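PDB 2CWS: alginate lyase A1-II' from Sphingomonas sp. A1, which probably cleaves alginate as a lyase of polysaccharide lyase family 7, the chain described being the alginate lyase domain of a longer protein. Local coordinates for residues A[10-24]-A[47-60]. Numbering follows the deposited sequence. Where two conformers were deposited one is given.
With SO4 (sulfate ion), chain C.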
loop_
_atom_site.group_PDB
_atom_site.type_symbol
_atom_site.label_atom_id
_atom_site.label_comp_id
_atom_site.label_asym_id
_atom_site.label_seq_id
_atom_site.Cartn_x
_atom_site.Cartn_y
_atom_site.Cartn_z
ATOM N N PHE A 10 -4.572 -14.772 -6.733
ATOM C CA PHE A 10 -3.496 -14.177 -5.998
ATOM C C PHE A 10 -3.292 -14.966 -4.709
ATOM O O PHE A 10 -4.290 -15.483 -4.183
ATOM C CB PHE A 10 -3.770 -12.719 -5.583
ATOM C CG PHE A 10 -3.789 -11.790 -6.779
ATOM C CD1 PHE A 10 -4.893 -11.699 -7.569
ATOM C CD2 PHE A 10 -2.639 -11.059 -7.073
ATOM C CE1 PHE A 10 -4.911 -10.864 -8.680
ATOM C CE2 PHE A 10 -2.679 -10.179 -8.167
ATOM C CZ PHE A 10 -3.812 -10.112 -8.973
ATOM N N ASP A 11 -2.099 -15.061 -4.231
ATOM C CA ASP A 11 -1.818 -15.607 -2.915
ATOM C C ASP A 11 -2.110 -14.534 -1.882
ATOM O O ASP A 11 -1.279 -13.606 -1.667
ATOM C CB ASP A 11 -0.328 -15.971 -2.809
ATOM C CG ASP A 11 -0.078 -16.656 -1.480
ATOM O OD1 ASP A 11 1.037 -17.166 -1.299
ATOM O OD2 ASP A 11 -0.983 -16.746 -0.636
ATOM N N LEU A 12 -3.309 -14.616 -1.315
ATOM C CA LEU A 12 -3.716 -13.662 -0.269
ATOM C C LEU A 12 -3.612 -14.251 1.127
ATOM O O LEU A 12 -4.211 -13.728 2.080
ATOM C CB LEU A 12 -5.107 -13.086 -0.567
ATOM C CG LEU A 12 -5.228 -12.436 -1.952
ATOM C CD1 LEU A 12 -6.586 -11.849 -2.161
ATOM C CD2 LEU A 12 -4.188 -11.338 -2.140
ATOM N N SER A 13 -2.839 -15.345 1.256
ATOM C CA SER A 13 -2.717 -16.020 2.542
ATOM C C SER A 13 -2.008 -15.203 3.590
ATOM O O SER A 13 -2.187 -15.494 4.773
ATOM C CB SER A 13 -2.038 -17.384 2.383
ATOM O OG SER A 13 -0.689 -17.253 1.982
ATOM N N HIS A 14 -1.258 -14.176 3.164
ATOM C CA HIS A 14 -0.557 -13.290 4.089
ATOM C C HIS A 14 -0.951 -11.838 3.839
ATOM O O HIS A 14 -0.121 -10.907 4.000
ATOM C CB HIS A 14 0.962 -13.503 4.039
ATOM C CG HIS A 14 1.306 -14.818 4.625
ATOM N ND1 HIS A 14 1.584 -14.955 5.974
ATOM C CD2 HIS A 14 1.403 -16.056 4.063
ATOM C CE1 HIS A 14 1.832 -16.222 6.214
ATOM N NE2 HIS A 14 1.740 -16.907 5.085
ATOM N N TRP A 15 -2.215 -11.599 3.525
ATOM C CA TRP A 15 -2.784 -10.258 3.451
ATOM C C TRP A 15 -4.148 -10.261 4.146
ATOM O O TRP A 15 -4.868 -11.267 4.005
ATOM C CB TRP A 15 -3.004 -9.823 2.009
ATOM C CG TRP A 15 -1.788 -9.682 1.137
ATOM C CD1 TRP A 15 -1.294 -10.582 0.242
ATOM C CD2 TRP A 15 -0.896 -8.548 1.080
ATOM N NE1 TRP A 15 -0.172 -10.093 -0.378
ATOM C CE2 TRP A 15 0.089 -8.838 0.115
ATOM C CE3 TRP A 15 -0.866 -7.297 1.751
ATOM C CZ2 TRP A 15 1.109 -7.932 -0.205
ATOM C CZ3 TRP A 15 0.146 -6.408 1.431
ATOM C CH2 TRP A 15 1.105 -6.745 0.475
ATOM N N LYS A 16 -4.525 -9.160 4.753
ATOM C CA LYS A 16 -5.931 -8.914 5.105
ATOM C C LYS A 16 -6.371 -7.689 4.320
ATOM O O LYS A 16 -5.527 -6.901 3.840
ATOM C CB LYS A 16 -6.160 -8.751 6.608
ATOM C CG LYS A 16 -5.529 -7.517 7.209
ATOM C CD LYS A 16 -5.875 -7.392 8.700
ATOM C CE LYS A 16 -5.191 -6.194 9.337
ATOM N NZ LYS A 16 -5.679 -5.993 10.717
ATOM N N LEU A 17 -7.676 -7.496 4.156
ATOM C CA LEU A 17 -8.213 -6.412 3.382
ATOM C C LEU A 17 -8.976 -5.438 4.263
ATOM O O LEU A 17 -9.819 -5.858 5.067
ATOM C CB LEU A 17 -9.188 -6.988 2.316
ATOM C CG LEU A 17 -9.968 -5.963 1.454
ATOM C CD1 LEU A 17 -9.063 -5.118 0.573
ATOM C CD2 LEU A 17 -10.979 -6.738 0.627
ATOM N N GLN A 18 -8.690 -4.159 4.097
ATOM C CA GLN A 18 -9.351 -3.066 4.810
ATOM C C GLN A 18 -10.278 -2.352 3.840
ATOM O O GLN A 18 -9.834 -1.970 2.737
ATOM C CB GLN A 18 -8.265 -2.131 5.398
ATOM C CG GLN A 18 -7.415 -2.858 6.409
ATOM C CD GLN A 18 -6.207 -2.096 6.861
ATOM O OE1 GLN A 18 -5.597 -1.393 6.018
ATOM N NE2 GLN A 18 -5.830 -2.249 8.112
ATOM N N LEU A 19 -11.525 -2.170 4.259
ATOM C CA LEU A 19 -12.579 -1.634 3.383
ATOM C C LEU A 19 -12.979 -0.221 3.705
ATOM O O LEU A 19 -12.797 0.258 4.824
ATOM C CB LEU A 19 -13.821 -2.554 3.507
ATOM C CG LEU A 19 -13.591 -3.978 2.997
ATOM C CD1 LEU A 19 -14.851 -4.813 3.373
ATOM C CD2 LEU A 19 -13.315 -4.027 1.530
ATOM N N PRO A 20 -13.653 0.427 2.755
ATOM C CA PRO A 20 -14.130 1.802 2.950
ATOM C C PRO A 20 -15.614 1.886 3.243
ATOM O O PRO A 20 -16.224 2.937 3.032
ATOM C CB PRO A 20 -13.822 2.439 1.584
ATOM C CG PRO A 20 -14.140 1.333 0.620
ATOM C CD PRO A 20 -13.735 0.059 1.328
ATOM N N ASP A 21 -16.199 0.803 3.731
ATOM C CA ASP A 21 -17.577 0.901 4.246
ATOM C C ASP A 21 -17.567 1.759 5.497
ATOM O O ASP A 21 -16.508 2.106 6.046
ATOM C CB ASP A 21 -18.151 -0.504 4.455
ATOM C CG ASP A 21 -17.413 -1.285 5.547
ATOM O OD1 ASP A 21 -18.081 -2.000 6.337
ATOM O OD2 ASP A 21 -16.193 -1.205 5.628
ATOM N N ALA A 22 -18.784 2.101 5.993
ATOM C CA ALA A 22 -18.859 3.021 7.128
ATOM C C ALA A 22 -18.066 2.544 8.335
ATOM O O ALA A 22 -17.471 3.373 9.047
ATOM C CB ALA A 22 -20.306 3.298 7.522
ATOM N N ASN A 23 -18.095 1.230 8.564
ATOM C CA ASN A 23 -17.464 0.673 9.751
ATOM C C ASN A 23 -16.035 0.189 9.460
ATOM O O ASN A 23 -15.460 -0.473 10.328
ATOM C CB ASN A 23 -18.348 -0.353 10.463
ATOM C CG ASN A 23 -19.624 0.299 11.012
ATOM O OD1 ASN A 23 -20.647 0.129 10.311
ATOM N ND2 ASN A 23 -19.609 0.959 12.164
ATOM N N THR A 24 -15.466 0.500 8.308
ATOM C CA THR A 24 -14.112 0.116 7.909
ATOM C C THR A 24 -13.821 -1.354 8.270
ATOM O O THR A 24 -12.870 -1.695 8.975
ATOM C CB THR A 24 -13.010 1.054 8.443
ATOM O OG1 THR A 24 -12.965 1.117 9.856
ATOM C CG2 THR A 24 -13.267 2.464 7.911
ATOM N N GLY A 47 -9.128 -10.029 -15.395
ATOM C CA GLY A 47 -8.439 -10.805 -14.371
ATOM C C GLY A 47 -7.872 -9.971 -13.239
ATOM O O GLY A 47 -7.358 -10.554 -12.268
ATOM N N ALA A 48 -7.916 -8.652 -13.329
ATOM C CA ALA A 48 -7.261 -7.870 -12.266
ATOM C C ALA A 48 -8.012 -7.949 -10.966
ATOM O O ALA A 48 -9.238 -7.917 -10.911
ATOM C CB ALA A 48 -7.226 -6.378 -12.644
ATOM N N MET A 49 -7.212 -7.977 -9.875
ATOM C CA MET A 49 -7.757 -7.719 -8.527
ATOM C C MET A 49 -8.008 -6.204 -8.466
ATOM O O MET A 49 -7.070 -5.402 -8.618
ATOM C CB MET A 49 -6.776 -8.197 -7.490
ATOM C CG MET A 49 -7.105 -7.821 -6.053
ATOM S SD MET A 49 -6.168 -8.733 -4.831
ATOM C CE MET A 49 -4.487 -8.346 -5.296
ATOM N N THR A 50 -9.273 -5.826 -8.260
ATOM C CA THR A 50 -9.738 -4.466 -8.476
ATOM C C THR A 50 -10.276 -3.926 -7.161
ATOM O O THR A 50 -11.129 -4.560 -6.522
ATOM C CB THR A 50 -10.807 -4.490 -9.575
ATOM O OG1 THR A 50 -10.290 -5.093 -10.738
ATOM C CG2 THR A 50 -11.183 -3.024 -9.950
ATOM N N PHE A 51 -9.798 -2.740 -6.803
ATOM C CA PHE A 51 -10.118 -2.080 -5.533
ATOM C C PHE A 51 -10.899 -0.817 -5.837
ATOM O O PHE A 51 -10.378 0.069 -6.564
ATOM C CB PHE A 51 -8.831 -1.660 -4.811
ATOM C CG PHE A 51 -7.883 -2.814 -4.496
ATOM C CD1 PHE A 51 -7.927 -3.422 -3.240
ATOM C CD2 PHE A 51 -6.959 -3.240 -5.429
ATOM C CE1 PHE A 51 -7.023 -4.416 -2.926
ATOM C CE2 PHE A 51 -6.067 -4.258 -5.116
ATOM C CZ PHE A 51 -6.080 -4.839 -3.851
ATOM N N TRP A 52 -12.119 -0.703 -5.303
ATOM C CA TRP A 52 -12.950 0.483 -5.508
ATOM C C TRP A 52 -13.255 1.115 -4.148
ATOM O O TRP A 52 -13.595 0.391 -3.197
ATOM C CB TRP A 52 -14.279 0.101 -6.255
ATOM C CG TRP A 52 -15.177 1.316 -6.316
ATOM C CD1 TRP A 52 -15.025 2.356 -7.220
ATOM C CD2 TRP A 52 -16.284 1.689 -5.486
ATOM N NE1 TRP A 52 -15.971 3.313 -6.996
ATOM C CE2 TRP A 52 -16.775 2.920 -5.916
ATOM C CE3 TRP A 52 -16.932 1.022 -4.394
ATOM C CZ2 TRP A 52 -17.854 3.587 -5.340
ATOM C CZ3 TRP A 52 -18.014 1.679 -3.814
ATOM C CH2 TRP A 52 -18.470 2.935 -4.290
ATOM N N ALA A 53 -13.129 2.439 -4.068
ATOM C CA ALA A 53 -13.465 3.111 -2.801
ATOM C C ALA A 53 -14.023 4.494 -3.100
ATOM O O ALA A 53 -13.423 5.246 -3.883
ATOM C CB ALA A 53 -12.247 3.260 -1.886
ATOM N N PRO A 54 -15.124 4.866 -2.479
ATOM C CA PRO A 54 -15.706 6.201 -2.624
ATOM C C PRO A 54 -15.069 7.188 -1.666
ATOM O O PRO A 54 -14.650 6.848 -0.554
ATOM C CB PRO A 54 -17.188 5.957 -2.253
ATOM C CG PRO A 54 -17.099 4.899 -1.180
ATOM C CD PRO A 54 -15.981 3.969 -1.600
ATOM N N THR A 55 -15.076 8.470 -2.057
ATOM C CA THR A 55 -14.453 9.514 -1.224
ATOM C C THR A 55 -15.197 9.726 0.089
ATOM O O THR A 55 -14.568 10.240 1.033
ATOM C CB THR A 55 -14.321 10.867 -1.959
ATOM O OG1 THR A 55 -15.634 11.343 -2.291
ATOM C CG2 THR A 55 -13.486 10.682 -3.235
ATOM N N THR A 56 -16.452 9.306 0.148
ATOM C CA THR A 56 -17.239 9.428 1.392
ATOM C C THR A 56 -17.155 8.177 2.252
ATOM O O THR A 56 -17.926 8.073 3.231
ATOM C CB THR A 56 -18.710 9.730 1.013
ATOM O OG1 THR A 56 -19.064 8.674 0.071
ATOM C CG2 THR A 56 -18.853 11.067 0.358
ATOM N N GLY A 57 -16.266 7.268 1.956
ATOM C CA GLY A 57 -16.159 6.030 2.716
ATOM C C GLY A 57 -15.679 6.274 4.162
ATOM O O GLY A 57 -15.181 7.308 4.557
ATOM N N GLY A 58 -15.844 5.176 4.946
ATOM C CA GLY A 58 -15.332 5.216 6.294
ATOM C C GLY A 58 -13.828 5.311 6.355
ATOM O O GLY A 58 -13.162 4.861 5.366
ATOM N N THR A 59 -13.318 5.850 7.435
ATOM C CA THR A 59 -11.855 6.030 7.559
ATOM C C THR A 59 -11.429 5.298 8.815
ATOM O O THR A 59 -12.202 5.172 9.790
ATOM C CB THR A 59 -11.465 7.509 7.600
ATOM O OG1 THR A 59 -12.041 8.070 8.768
ATOM C CG2 THR A 59 -12.002 8.158 6.364
ATOM N N THR A 60 -10.203 4.750 8.759
ATOM C CA THR A 60 -9.666 4.045 9.899
ATOM C C THR A 60 -9.304 5.050 10.962
ATOM O O THR A 60 -9.261 6.278 10.775
ATOM C CB THR A 60 -8.468 3.165 9.530
ATOM O OG1 THR A 60 -7.486 3.968 8.848
ATOM C CG2 THR A 60 -8.950 2.083 8.563
HETATM S S SO4 C . -3.683 -3.005 11.974
HETATM O O1 SO4 C . -3.582 -3.098 10.404
HETATM O O2 SO4 C . -4.319 -4.185 12.442
HETATM O O3 SO4 C . -2.441 -2.809 12.550
HETATM O O4 SO4 C . -4.503 -1.787 12.088
HETATM O O HOH W 1 -11.240 3.096 4.875
HETATM O O HOH W 2 -13.355 3.277 11.230
#
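Gly58 N donates to Pro20 O at 3.0 Å, from above the carbonyl plane and bent (142° at the hydrogen), and weakly to Asp21 O. Asp21 O also accepts from Thr24 N, closing a type I turn, and meets Gly58 CA in a C-H...O contact. A CB on Gly58 would run into Asp21 O and Ala22 O, and one on Gly57 into Pro20 O. Two waters extend the polar seam: one donates to Leu19 O and Gly58 O, the other donates to Thr59 O and hydrogen-bonds Thr24 OG1. With OG1 turned to that water (chi1 60°), Thr24 CG2 rests on the Gly58-Thr59 peptide, 3.3 Å from Gly58 C. The Asp21 carboxylate turns from the seam to Thr25.

Pro20 CG packs on Ala53 CB at 3.7 Å, and Leu17 CD1 reaches the edge of the Phe51 ring. At the far end Phe10 CE1 meets Met49 CB at 3.5 Å, and Met49, bent at chi3 (58°), lays CE over the Phe10 ring face, 3.7 Å from the centroid (CH-pi), with SD above it in a Met-aromatic contact. Replacing Phe10 by an alanine is likely to leave Met49 CE without an aromatic face and a gap beside Met49 CB. Strands 15-18 and 49-54 lie in facing sheets of the concanavalin-like beta-sandwich: apolar side chains of 15-18 and its flanking loops pack on 49-54, while backbone groups and water tie the loops.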